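PDB 4R81: NADH dehydrogenase from Methanothermobacter marburgensis, which binds flavin mononucleotide and probably catalyses the oxidation of NAD(P)H with a quinone as electron acceptor. Local coordinates for residues Ile8-Pro13 / Val39-Arg44; Met45-Glu50 / Lys101-Arg106; Phe87-Trp92 / Ala130-Ser135. All coordinates share one frame; numbering follows the deposited sequence.

Contacts 1 and 3 lie in one parallel sheet, their centres about 11 Å apart, because strands 5-10 and 84-90 are neighbours: Leu9 O is 2.9 Å from Ile88 N, a probable hydrogen bond. Both end at FMN, contact 1 through His12 and contact 3 through Pro90, Leu91, Trp92 and Ser135. Contact 2 adjoins contact 1, again about 11 Å between centres, and there Leu42 CD2 lies 3.7 Å from Trp103 CD1. Contacts 2 and 3 have centres about 16 Å apart, yet Phe104 CZ comes within 3.6 Å of Phe87 CE2. Asp105 of contact 2 touches a different FMN, the one held mainly by the second subunit, and all three contacts reach that subunit.

Contact 1: Ile8-Pro13 / Val39-Arg44; sequences ILFAHP and VGDLYR. With FMN (flavin mononucleotide), chain E.
Pro13 packs tightly over one face of the Tyr43 ring although the backbones there have parted, their CA atoms 5.8 Å apart. Pro13 CA stands 3.5 Å above the ring plane over its centre, while Pro13 CB makes a CH-pi contact, 3.8 Å from the centroid and 21° off the normal. Upstream, the parallel strands pair through Gly40 N to Ile8 O (2.7 Å), Phe10 N to Gly40 O and Leu42 N to Phe10 O. Phe10, with CG anti to the backbone N (chi1 177°), runs alongside Asp41 and presents a ring edge to it: CD2 is 3.8 Å from Asp41 CG, the ring and carboxylate planes 76° apart.

Beside the Pro13-Tyr43 packing, water fills in between the backbones. One water accepts from His12 N and Tyr43 N; a second donates to His12 O and to Asp41 OD1, each at 2.7 Å. The same OD1 receives Arg44 N from above the carboxylate plane, an Asx motif, while OD2 forms a salt bridge with Arg20.

This is the first beta-alpha-beta unit of the flavodoxin-like fold. His12 NE2 donates to FMN O3P (2.8 Å); helix 18-32 covers Ile8 and Phe10, helix 98-107 covers Leu9 and Leu42.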
loop_
_atom_site.group_PDB
_atom_site.type_symbol
_atom_site.label_atom_id
_atom_site.label_comp_id
_atom_site.label_asym_id
_atom_site.label_seq_id
_atom_site.Cartn_x
_atom_site.Cartn_y
_atom_site.Cartn_z
ATOM N N ILE A 8 9.150 -11.492 12.630
ATOM C CA ILE A 8 9.438 -10.139 12.186
ATOM C C ILE A 8 9.466 -10.079 10.670
ATOM O O ILE A 8 10.332 -10.687 10.024
ATOM C CB ILE A 8 10.806 -9.661 12.709
ATOM C CG1 ILE A 8 10.884 -9.774 14.241
ATOM C CG2 ILE A 8 11.065 -8.235 12.254
ATOM C CD1 ILE A 8 12.288 -9.554 14.787
ATOM N N LEU A 9 8.508 -9.354 10.102
ATOM C CA LEU A 9 8.476 -9.131 8.661
ATOM C C LEU A 9 9.316 -7.902 8.360
ATOM O O LEU A 9 9.050 -6.811 8.868
ATOM C CB LEU A 9 7.041 -8.912 8.166
ATOM C CG LEU A 9 6.096 -10.118 8.095
ATOM C CD1 LEU A 9 6.758 -11.255 7.323
ATOM C CD2 LEU A 9 5.642 -10.589 9.493
ATOM N N PHE A 10 10.329 -8.082 7.529
ATOM C CA PHE A 10 11.240 -7.007 7.182
ATOM C C PHE A 10 11.162 -6.761 5.682
ATOM O O PHE A 10 11.341 -7.680 4.879
ATOM C CB PHE A 10 12.665 -7.374 7.596
ATOM C CG PHE A 10 13.687 -6.350 7.214
ATOM C CD1 PHE A 10 13.856 -5.205 7.972
ATOM C CD2 PHE A 10 14.476 -6.526 6.095
ATOM C CE1 PHE A 10 14.805 -4.252 7.619
ATOM C CE2 PHE A 10 15.414 -5.580 5.734
ATOM C CZ PHE A 10 15.583 -4.445 6.496
ATOM N N ALA A 11 10.904 -5.513 5.310
ATOM C CA ALA A 11 10.694 -5.154 3.916
ATOM C C ALA A 11 11.603 -4.020 3.447
ATOM O O ALA A 11 11.273 -2.850 3.634
ATOM C CB ALA A 11 9.226 -4.771 3.700
ATOM N N HIS A 12 12.728 -4.362 2.821
ATOM C CA HIS A 12 13.627 -3.360 2.240
ATOM C C HIS A 12 14.573 -4.027 1.244
ATOM O O HIS A 12 15.143 -5.075 1.543
ATOM C CB HIS A 12 14.444 -2.643 3.322
ATOM C CG HIS A 12 15.007 -1.331 2.874
ATOM N ND1 HIS A 12 15.973 -1.223 1.896
ATOM C CD2 HIS A 12 14.733 -0.063 3.267
ATOM C CE1 HIS A 12 16.265 0.048 1.703
ATOM N NE2 HIS A 12 15.528 0.775 2.523
ATOM N N PRO A 13 14.749 -3.420 0.059
ATOM C CA PRO A 13 15.609 -4.066 -0.943
ATOM C C PRO A 13 17.105 -4.014 -0.638
ATOM O O PRO A 13 17.864 -4.846 -1.142
ATOM C CB PRO A 13 15.315 -3.275 -2.233
ATOM C CG PRO A 13 14.830 -1.932 -1.754
ATOM C CD PRO A 13 14.066 -2.223 -0.473
ATOM N N VAL A 39 13.285 -13.778 11.536
ATOM C CA VAL A 39 13.118 -12.701 10.566
ATOM C C VAL A 39 12.712 -13.224 9.198
ATOM O O VAL A 39 13.386 -14.096 8.631
ATOM C CB VAL A 39 14.398 -11.849 10.413
ATOM C CG1 VAL A 39 14.165 -10.715 9.409
ATOM C CG2 VAL A 39 14.822 -11.292 11.766
ATOM N N GLY A 40 11.610 -12.683 8.681
ATOM C CA GLY A 40 11.217 -12.914 7.306
ATOM C C GLY A 40 11.633 -11.715 6.473
ATOM O O GLY A 40 10.935 -10.704 6.435
ATOM N N ASP A 41 12.799 -11.821 5.843
ATOM C CA ASP A 41 13.353 -10.758 5.001
ATOM C C ASP A 41 12.756 -10.976 3.616
ATOM O O ASP A 41 13.276 -11.765 2.816
ATOM C CB ASP A 41 14.890 -10.863 4.978
ATOM C CG ASP A 41 15.569 -9.705 4.239
ATOM O OD1 ASP A 41 14.993 -9.166 3.275
ATOM O OD2 ASP A 41 16.710 -9.346 4.616
ATOM N N LEU A 42 11.646 -10.294 3.349
ATOM C CA LEU A 42 10.836 -10.590 2.176
ATOM C C LEU A 42 11.589 -10.454 0.858
ATOM O O LEU A 42 11.366 -11.236 -0.061
ATOM C CB LEU A 42 9.571 -9.721 2.158
ATOM C CG LEU A 42 8.597 -9.937 3.323
ATOM C CD1 LEU A 42 7.385 -9.033 3.183
ATOM C CD2 LEU A 42 8.158 -11.398 3.397
ATOM N N TYR A 43 12.484 -9.473 0.762
ATOM C CA TYR A 43 13.284 -9.321 -0.455
ATOM C C TYR A 43 14.276 -10.469 -0.622
ATOM O O TYR A 43 14.405 -11.024 -1.719
ATOM C CB TYR A 43 14.017 -7.980 -0.475
ATOM C CG TYR A 43 13.256 -6.848 -1.133
ATOM C CD1 TYR A 43 13.431 -6.557 -2.485
ATOM C CD2 TYR A 43 12.380 -6.059 -0.401
ATOM C CE1 TYR A 43 12.747 -5.516 -3.089
ATOM C CE2 TYR A 43 11.691 -5.013 -0.995
ATOM C CZ TYR A 43 11.892 -4.742 -2.339
ATOM O OH TYR A 43 11.222 -3.704 -2.938
ATOM N N ARG A 44 14.959 -10.834 0.463
ATOM C CA ARG A 44 15.890 -11.965 0.452
ATOM C C ARG A 44 15.188 -13.258 0.090
ATOM O O ARG A 44 15.765 -14.132 -0.540
ATOM C CB ARG A 44 16.545 -12.163 1.821
ATOM C CG ARG A 44 17.770 -11.321 2.071
ATOM C CD ARG A 44 18.713 -12.016 3.049
ATOM N NE ARG A 44 19.731 -12.799 2.353
ATOM C CZ ARG A 44 19.806 -14.127 2.345
ATOM N NH1 ARG A 44 18.924 -14.865 3.015
ATOM N NH2 ARG A 44 20.776 -14.721 1.664
HETATM N N1 FMN E . 9.025 9.604 3.534
HETATM C C2 FMN E . 7.834 10.087 4.043
HETATM O O2 FMN E . 7.830 10.695 5.106
HETATM N N3 FMN E . 6.647 9.886 3.367
HETATM C C4 FMN E . 6.639 9.198 2.173
HETATM O O4 FMN E . 5.571 9.022 1.594
HETATM C C4A FMN E . 7.832 8.708 1.645
HETATM N N5 FMN E . 7.854 8.029 0.442
HETATM C C5A FMN E . 9.043 7.536 -0.055
HETATM C C6 FMN E . 9.054 6.836 -1.261
HETATM C C7 FMN E . 10.249 6.341 -1.779
HETATM C C7M FMN E . 10.258 5.571 -3.066
HETATM C C8 FMN E . 11.442 6.546 -1.085
HETATM C C8M FMN E . 12.741 6.023 -1.635
HETATM C C9 FMN E . 11.424 7.255 0.113
HETATM C C9A FMN E . 10.231 7.749 0.637
HETATM N N10 FMN E . 10.209 8.449 1.832
HETATM C C10 FMN E . 9.020 8.918 2.337
HETATM C "C1'" FMN E . 11.462 8.664 2.618
HETATM C "C2'" FMN E . 11.741 7.316 3.298
HETATM O "O2'" FMN E . 10.767 6.991 4.270
HETATM C "C3'" FMN E . 13.157 7.268 3.849
HETATM O "O3'" FMN E . 14.022 7.188 2.727
HETATM C "C4'" FMN E . 13.356 6.045 4.736
HETATM O "O4'" FMN E . 12.607 6.136 5.928
HETATM C "C5'" FMN E . 14.820 5.844 5.095
HETATM O "O5'" FMN E . 14.920 4.553 5.647
HETATM P P FMN E . 15.740 3.435 4.840
HETATM O O1P FMN E . 17.196 3.864 4.825
HETATM O O2P FMN E . 15.605 2.105 5.538
HETATM O O3P FMN E . 15.219 3.382 3.424
HETATM O O HOH W 1 13.012 -7.415 2.765
HETATM O O HOH W 2 16.590 -7.323 2.089
#

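Contact 2: Met45-Glu50 / Lys101-Arg106; sequences MNFRSE and KGWFDR
Phe47 and Trp103 cross at an angle: Trp103 CD1 sits 3.7 Å above the Phe47 ring plane, displaced toward the rim, and the phenyl and pyrrole planes are inclined by 46°. They form an oblique aromatic pair, centroids 5.2 Å apart. Phe47 CG is anti to the backbone N (chi1 -174°), which sends the ring to the helix, where CE2 also rests against Trp103 CA.

Arg106 runs past Phe47 in the opposite sense, bringing NH1 to 3.5 Å from Phe47 CZ. A bend at chi3 turns its guanidinium back to the loop, and NH1 donates to Arg48 O at 2.8 Å. That bond is not straight, and the oxygen lies 27° out of the guanidinium plane. The group has carboxylate partners too, NE with Glu55 and NH1 with Asp71, so its rotation is probably fixed from several directions. Arg48 CG lies over the rim of one guanidinium face.

The backbones are closest at Gly102, whose CA is 3.1 Å from Ser49 O; a beta carbon there would clash with that oxygen. A water donates to Ser49 O and to Asp105 OD2.

The contact seats the loop between strand 36-41 and helix 53-61 on helix 98-107. Helix 70-80 packs against Trp103 and Arg106, while Ser49 and Glu50 hydrogen-bond to Glu50 and Ser49 of the second subunit.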
loop_
_atom_site.group_PDB
_atom_site.type_symbol
_atom_site.label_atom_id
_atom_site.label_comp_id
_atom_site.label_asym_id
_atom_site.label_seq_id
_atom_site.Cartn_x
_atom_site.Cartn_y
_atom_site.Cartn_z
ATOM N N MET A 45 13.943 -13.376 0.522
ATOM C CA MET A 45 13.153 -14.579 0.299
ATOM C C MET A 45 12.646 -14.694 -1.125
ATOM O O MET A 45 12.066 -15.716 -1.485
ATOM C CB MET A 45 11.944 -14.590 1.237
ATOM C CG MET A 45 12.308 -14.754 2.708
ATOM S SD MET A 45 10.927 -14.373 3.807
ATOM C CE MET A 45 9.643 -15.378 3.073
ATOM N N ASN A 46 12.853 -13.651 -1.927
ATOM C CA ASN A 46 12.230 -13.561 -3.251
ATOM C C ASN A 46 10.711 -13.744 -3.161
ATOM O O ASN A 46 10.087 -14.370 -4.020
ATOM C CB ASN A 46 12.852 -14.575 -4.222
ATOM C CG ASN A 46 14.343 -14.372 -4.396
ATOM O OD1 ASN A 46 15.155 -15.190 -3.953
ATOM N ND2 ASN A 46 14.715 -13.275 -5.048
ATOM N N PHE A 47 10.120 -13.181 -2.114
ATOM C CA PHE A 47 8.703 -13.382 -1.848
ATOM C C PHE A 47 7.839 -12.790 -2.946
ATOM O O PHE A 47 7.968 -11.611 -3.284
ATOM C CB PHE A 47 8.312 -12.784 -0.501
ATOM C CG PHE A 47 6.892 -13.071 -0.107
ATOM C CD1 PHE A 47 6.545 -14.306 0.424
ATOM C CD2 PHE A 47 5.900 -12.114 -0.277
ATOM C CE1 PHE A 47 5.234 -14.578 0.788
ATOM C CE2 PHE A 47 4.590 -12.380 0.084
ATOM C CZ PHE A 47 4.257 -13.614 0.615
ATOM N N ARG A 48 6.955 -13.616 -3.494
ATOM C CA ARG A 48 6.061 -13.183 -4.555
ATOM C C ARG A 48 5.008 -12.266 -3.952
ATOM O O ARG A 48 4.238 -12.667 -3.067
ATOM C CB ARG A 48 5.393 -14.388 -5.223
ATOM C CG ARG A 48 4.411 -14.019 -6.325
ATOM C CD ARG A 48 5.117 -13.329 -7.471
ATOM N NE ARG A 48 4.228 -13.119 -8.606
ATOM C CZ ARG A 48 4.600 -12.559 -9.751
ATOM N NH1 ARG A 48 5.852 -12.159 -9.918
ATOM N NH2 ARG A 48 3.718 -12.400 -10.726
ATOM N N SER A 49 4.968 -11.025 -4.413
ATOM C CA SER A 49 4.060 -10.071 -3.792
ATOM C C SER A 49 2.729 -9.906 -4.521
ATOM O O SER A 49 1.801 -9.343 -3.961
ATOM C CB SER A 49 4.750 -8.724 -3.578
ATOM O OG SER A 49 5.087 -8.131 -4.804
ATOM N N GLU A 50 2.619 -10.400 -5.753
ATOM C CA GLU A 50 1.372 -10.252 -6.512
ATOM C C GLU A 50 0.382 -11.367 -6.236
ATOM O O GLU A 50 0.687 -12.536 -6.484
ATOM C CB GLU A 50 1.633 -10.248 -8.023
ATOM C CG GLU A 50 2.175 -8.955 -8.582
ATOM C CD GLU A 50 3.683 -8.925 -8.606
ATOM O OE1 GLU A 50 4.303 -9.867 -8.052
ATOM O OE2 GLU A 50 4.244 -7.963 -9.185
ATOM N N LYS A 101 3.031 -4.891 1.173
ATOM C CA LYS A 101 1.607 -4.803 0.859
ATOM C C LYS A 101 1.147 -6.124 0.269
ATOM O O LYS A 101 0.067 -6.621 0.604
ATOM C CB LYS A 101 1.312 -3.664 -0.125
ATOM C CG LYS A 101 -0.157 -3.558 -0.560
ATOM C CD LYS A 101 -1.102 -3.534 0.648
ATOM C CE LYS A 101 -2.494 -3.052 0.296
ATOM N NZ LYS A 101 -3.147 -3.916 -0.725
ATOM N N GLY A 102 1.987 -6.703 -0.587
ATOM C CA GLY A 102 1.652 -7.952 -1.243
ATOM C C GLY A 102 1.636 -9.113 -0.276
ATOM O O GLY A 102 0.894 -10.077 -0.477
ATOM N N TRP A 103 2.440 -9.014 0.781
ATOM C CA TRP A 103 2.409 -10.003 1.843
ATOM C C TRP A 103 1.021 -10.010 2.491
ATOM O O TRP A 103 0.433 -11.071 2.677
ATOM C CB TRP A 103 3.498 -9.706 2.874
ATOM C CG TRP A 103 3.681 -10.757 3.929
ATOM C CD1 TRP A 103 4.534 -11.819 3.880
ATOM C CD2 TRP A 103 3.022 -10.829 5.207
ATOM N NE1 TRP A 103 4.447 -12.554 5.040
ATOM C CE2 TRP A 103 3.529 -11.967 5.873
ATOM C CE3 TRP A 103 2.060 -10.036 5.855
ATOM C CZ2 TRP A 103 3.098 -12.343 7.150
ATOM C CZ3 TRP A 103 1.632 -10.411 7.125
ATOM C CH2 TRP A 103 2.152 -11.555 7.755
ATOM N N PHE A 104 0.470 -8.838 2.802
ATOM C CA PHE A 104 -0.888 -8.795 3.335
ATOM C C PHE A 104 -1.889 -9.376 2.329
ATOM O O PHE A 104 -2.718 -10.222 2.693
ATOM C CB PHE A 104 -1.291 -7.366 3.735
ATOM C CG PHE A 104 -0.567 -6.848 4.951
ATOM C CD1 PHE A 104 -0.828 -7.376 6.208
ATOM C CD2 PHE A 104 0.363 -5.826 4.838
ATOM C CE1 PHE A 104 -0.156 -6.906 7.328
ATOM C CE2 PHE A 104 1.041 -5.348 5.960
ATOM C CZ PHE A 104 0.773 -5.883 7.204
ATOM N N ASP A 105 -1.801 -8.944 1.070
ATOM C CA ASP A 105 -2.742 -9.390 0.033
ATOM C C ASP A 105 -2.785 -10.915 -0.058
ATOM O O ASP A 105 -3.854 -11.514 -0.195
ATOM C CB ASP A 105 -2.363 -8.850 -1.355
ATOM C CG ASP A 105 -2.428 -7.332 -1.458
ATOM O OD1 ASP A 105 -3.044 -6.679 -0.590
ATOM O OD2 ASP A 105 -1.854 -6.795 -2.437
ATOM N N ARG A 106 -1.606 -11.532 0.026
ATOM C CA ARG A 106 -1.457 -12.967 -0.201
ATOM C C ARG A 106 -1.533 -13.832 1.055
ATOM O O ARG A 106 -1.924 -15.003 0.988
ATOM C CB ARG A 106 -0.138 -13.244 -0.935
ATOM C CG ARG A 106 -0.032 -12.583 -2.310
ATOM C CD ARG A 106 1.155 -13.128 -3.095
ATOM N NE ARG A 106 1.031 -14.572 -3.269
ATOM C CZ ARG A 106 1.934 -15.472 -2.886
ATOM N NH1 ARG A 106 3.076 -15.089 -2.336
ATOM N NH2 ARG A 106 1.693 -16.764 -3.076
HETATM O O HOH W 3 -0.807 -8.428 -4.294
#

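Contact 3: Phe87-Trp92 / Ala130-Ser135; sequences FIYPLW and AVVLCS. With FMN (flavin mononucleotide), chain E.
Ile88 and Leu133 lie side by side on one face of the central parallel sheet of the flavodoxin-like fold, with Ile88 CG1 4.1 Å from Leu133 CB. On the face that carries Tyr89, Val132 and Cys134, the phenol bridges the two strands. Tyr89 CG takes the crowded position between the backbone N and carbonyl carbon (chi1 60°), and the ring crosses to the neighbouring strand, where CE1 and OH both meet Val132 CG1, OH at 3.4 Å, and CE2 meets Cys134 SG at 3.7 Å. The sulfur lies 45° off the ring normal, an oblique sulfur-aromatic contact. Replacing Tyr89 by an alanine would probably leave Val132 CG1 and Cys134 SG without the ring that packs on both and open a gap beside Met156 and Met171, which also pack on it.

Between these layers the register is evidenced by five backbone hydrogen bonds, from Phe87 N to Val131 O at one end to Leu91 N to Ser135 O (2.7 Å) at the other. Leu133 and Ser135 donate to the carbonyls of Phe87 and Tyr89, and Leu133 O accepts from Tyr89 N. The strand axes are only 10° from parallel. Leu91 CB, just past the strand, still touches Cys134 SG.

At the C-terminal ends of the strands the apolar packing gives way to the FMN site, as is usual for this fold. The Trp92 ring has the flavin's dimethylbenzene part over one face and Pro90 CG over the other; its CD1 is 3.4 Å from FMN C7. Ser135, in one of two modelled conformers, places OG 2.7 Å from FMN O4', a hydrogen bond in which either hydroxyl could donate. The ribityl chain makes a second bond beside it, FMN O2' donating to Leu91 O at 2.9 Å.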
loop_
_atom_site.group_PDB
_atom_site.type_symbol
_atom_site.label_atom_id
_atom_site.label_comp_id
_atom_site.label_asym_id
_atom_site.label_seq_id
_atom_site.Cartn_x
_atom_site.Cartn_y
_atom_site.Cartn_z
ATOM N N PHE A 87 6.624 -5.544 12.180
ATOM C CA PHE A 87 6.715 -5.107 10.796
ATOM C C PHE A 87 7.679 -3.938 10.745
ATOM O O PHE A 87 7.468 -2.917 11.403
ATOM C CB PHE A 87 5.333 -4.711 10.266
ATOM C CG PHE A 87 4.355 -5.847 10.256
ATOM C CD1 PHE A 87 3.649 -6.188 11.408
ATOM C CD2 PHE A 87 4.165 -6.606 9.107
ATOM C CE1 PHE A 87 2.750 -7.258 11.406
ATOM C CE2 PHE A 87 3.268 -7.675 9.096
ATOM C CZ PHE A 87 2.564 -8.002 10.248
ATOM N N ILE A 88 8.752 -4.103 9.980
ATOM C CA ILE A 88 9.810 -3.110 9.903
ATOM C C ILE A 88 10.033 -2.749 8.444
ATOM O O ILE A 88 10.370 -3.607 7.624
ATOM C CB ILE A 88 11.118 -3.642 10.533
ATOM C CG1 ILE A 88 10.882 -3.957 12.020
ATOM C CG2 ILE A 88 12.261 -2.629 10.346
ATOM C CD1 ILE A 88 12.094 -4.539 12.732
ATOM N N TYR A 89 9.812 -1.480 8.113
ATOM C CA TYR A 89 9.827 -1.033 6.723
ATOM C C TYR A 89 9.961 0.481 6.642
ATOM O O TYR A 89 9.656 1.192 7.606
ATOM C CB TYR A 89 8.546 -1.487 6.005
ATOM C CG TYR A 89 7.271 -0.946 6.627
ATOM C CD1 TYR A 89 6.641 -1.632 7.658
ATOM C CD2 TYR A 89 6.706 0.246 6.193
ATOM C CE1 TYR A 89 5.487 -1.152 8.245
ATOM C CE2 TYR A 89 5.542 0.742 6.780
ATOM C CZ TYR A 89 4.937 0.031 7.806
ATOM O OH TYR A 89 3.788 0.503 8.400
ATOM N N PRO A 90 10.431 0.984 5.496
ATOM C CA PRO A 90 10.398 2.425 5.234
ATOM C C PRO A 90 9.044 2.875 4.689
ATOM O O PRO A 90 8.379 2.134 3.949
ATOM C CB PRO A 90 11.458 2.593 4.147
ATOM C CG PRO A 90 11.387 1.311 3.376
ATOM C CD PRO A 90 11.095 0.239 4.410
ATOM N N LEU A 91 8.653 4.093 5.037
ATOM C CA LEU A 91 7.422 4.687 4.538
ATOM C C LEU A 91 7.629 5.120 3.101
ATOM O O LEU A 91 8.452 5.991 2.838
ATOM C CB LEU A 91 7.057 5.907 5.380
ATOM C CG LEU A 91 5.647 6.429 5.119
ATOM C CD1 LEU A 91 4.663 5.294 5.356
ATOM C CD2 LEU A 91 5.321 7.636 5.991
ATOM N N TRP A 92 6.882 4.513 2.181
ATOM C CA TRP A 92 6.941 4.857 0.761
ATOM C C TRP A 92 5.552 5.250 0.274
ATOM O O TRP A 92 4.639 4.420 0.256
ATOM C CB TRP A 92 7.444 3.680 -0.090
ATOM C CG TRP A 92 8.900 3.355 0.061
ATOM C CD1 TRP A 92 9.836 4.056 0.768
ATOM C CD2 TRP A 92 9.581 2.224 -0.497
ATOM N NE1 TRP A 92 11.059 3.430 0.679
ATOM C CE2 TRP A 92 10.928 2.304 -0.091
ATOM C CE3 TRP A 92 9.179 1.155 -1.310
ATOM C CZ2 TRP A 92 11.882 1.351 -0.469
ATOM C CZ3 TRP A 92 10.125 0.204 -1.682
ATOM C CH2 TRP A 92 11.462 0.307 -1.252
ATOM N N ALA A 130 1.359 -6.887 18.045
ATOM C CA ALA A 130 2.104 -6.542 16.847
ATOM C C ALA A 130 2.748 -5.179 17.043
ATOM O O ALA A 130 2.111 -4.248 17.549
ATOM C CB ALA A 130 1.199 -6.529 15.632
ATOM N N VAL A 131 4.013 -5.075 16.644
ATOM C CA VAL A 131 4.766 -3.831 16.708
ATOM C C VAL A 131 5.133 -3.382 15.292
ATOM O O VAL A 131 5.699 -4.153 14.510
ATOM C CB VAL A 131 6.068 -4.021 17.506
ATOM C CG1 VAL A 131 6.848 -2.715 17.577
ATOM C CG2 VAL A 131 5.767 -4.543 18.906
ATOM N N VAL A 132 4.813 -2.138 14.951
ATOM C CA VAL A 132 5.182 -1.597 13.650
ATOM C C VAL A 132 6.263 -0.544 13.843
ATOM O O VAL A 132 6.076 0.416 14.587
ATOM C CB VAL A 132 3.970 -0.954 12.940
ATOM C CG1 VAL A 132 4.397 -0.314 11.615
ATOM C CG2 VAL A 132 2.893 -1.993 12.706
ATOM N N LEU A 133 7.394 -0.737 13.181
ATOM C CA LEU A 133 8.495 0.221 13.230
ATOM C C LEU A 133 8.677 0.771 11.823
ATOM O O LEU A 133 9.253 0.116 10.942
ATOM C CB LEU A 133 9.785 -0.432 13.740
ATOM C CG LEU A 133 9.760 -1.088 15.124
ATOM C CD1 LEU A 133 11.125 -1.667 15.503
ATOM C CD2 LEU A 133 9.297 -0.107 16.190
ATOM N N CYS A 134 8.147 1.970 11.609
ATOM C CA CYS A 134 8.109 2.569 10.286
ATOM C C CYS A 134 9.042 3.770 10.207
ATOM O O CYS A 134 8.862 4.768 10.912
ATOM C CB CYS A 134 6.673 2.996 9.974
ATOM S SG CYS A 134 6.478 3.883 8.441
ATOM N N SER A 135 10.051 3.677 9.356
ATOM C CA SER A 135 10.997 4.775 9.175
ATOM C C SER A 135 10.460 5.731 8.120
ATOM O O SER A 135 9.994 5.302 7.074
ATOM C CB SER A 135 12.362 4.232 8.748
ATOM O OG SER A 135 13.233 5.286 8.384
HETATM N N1 FMN E . 9.025 9.604 3.534
HETATM C C2 FMN E . 7.834 10.087 4.043
HETATM O O2 FMN E . 7.830 10.695 5.106
HETATM N N3 FMN E . 6.647 9.886 3.367
HETATM C C4 FMN E . 6.639 9.198 2.173
HETATM O O4 FMN E . 5.571 9.022 1.594
HETATM C C4A FMN E . 7.832 8.708 1.645
HETATM N N5 FMN E . 7.854 8.029 0.442
HETATM C C5A FMN E . 9.043 7.536 -0.055
HETATM C C6 FMN E . 9.054 6.836 -1.261
HETATM C C7 FMN E . 10.249 6.341 -1.779
HETATM C C7M FMN E . 10.258 5.571 -3.066
HETATM C C8 FMN E . 11.442 6.546 -1.085
HETATM C C8M FMN E . 12.741 6.023 -1.635
HETATM C C9 FMN E . 11.424 7.255 0.113
HETATM C C9A FMN E . 10.231 7.749 0.637
HETATM N N10 FMN E . 10.209 8.449 1.832
HETATM C C10 FMN E . 9.020 8.918 2.337
HETATM C "C1'" FMN E . 11.462 8.664 2.618
HETATM C "C2'" FMN E . 11.741 7.316 3.298
HETATM O "O2'" FMN E . 10.767 6.991 4.270
HETATM C "C3'" FMN E . 13.157 7.268 3.849
HETATM O "O3'" FMN E . 14.022 7.188 2.727
HETATM C "C4'" FMN E . 13.356 6.045 4.736
HETATM O "O4'" FMN E . 12.607 6.136 5.928
HETATM C "C5'" FMN E . 14.820 5.844 5.095
HETATM O "O5'" FMN E . 14.920 4.553 5.647
HETATM P P FMN E . 15.740 3.435 4.840
HETATM O O1P FMN E . 17.196 3.864 4.825
HETATM O O2P FMN E . 15.605 2.105 5.538
HETATM O O3P FMN E . 15.219 3.382 3.424
#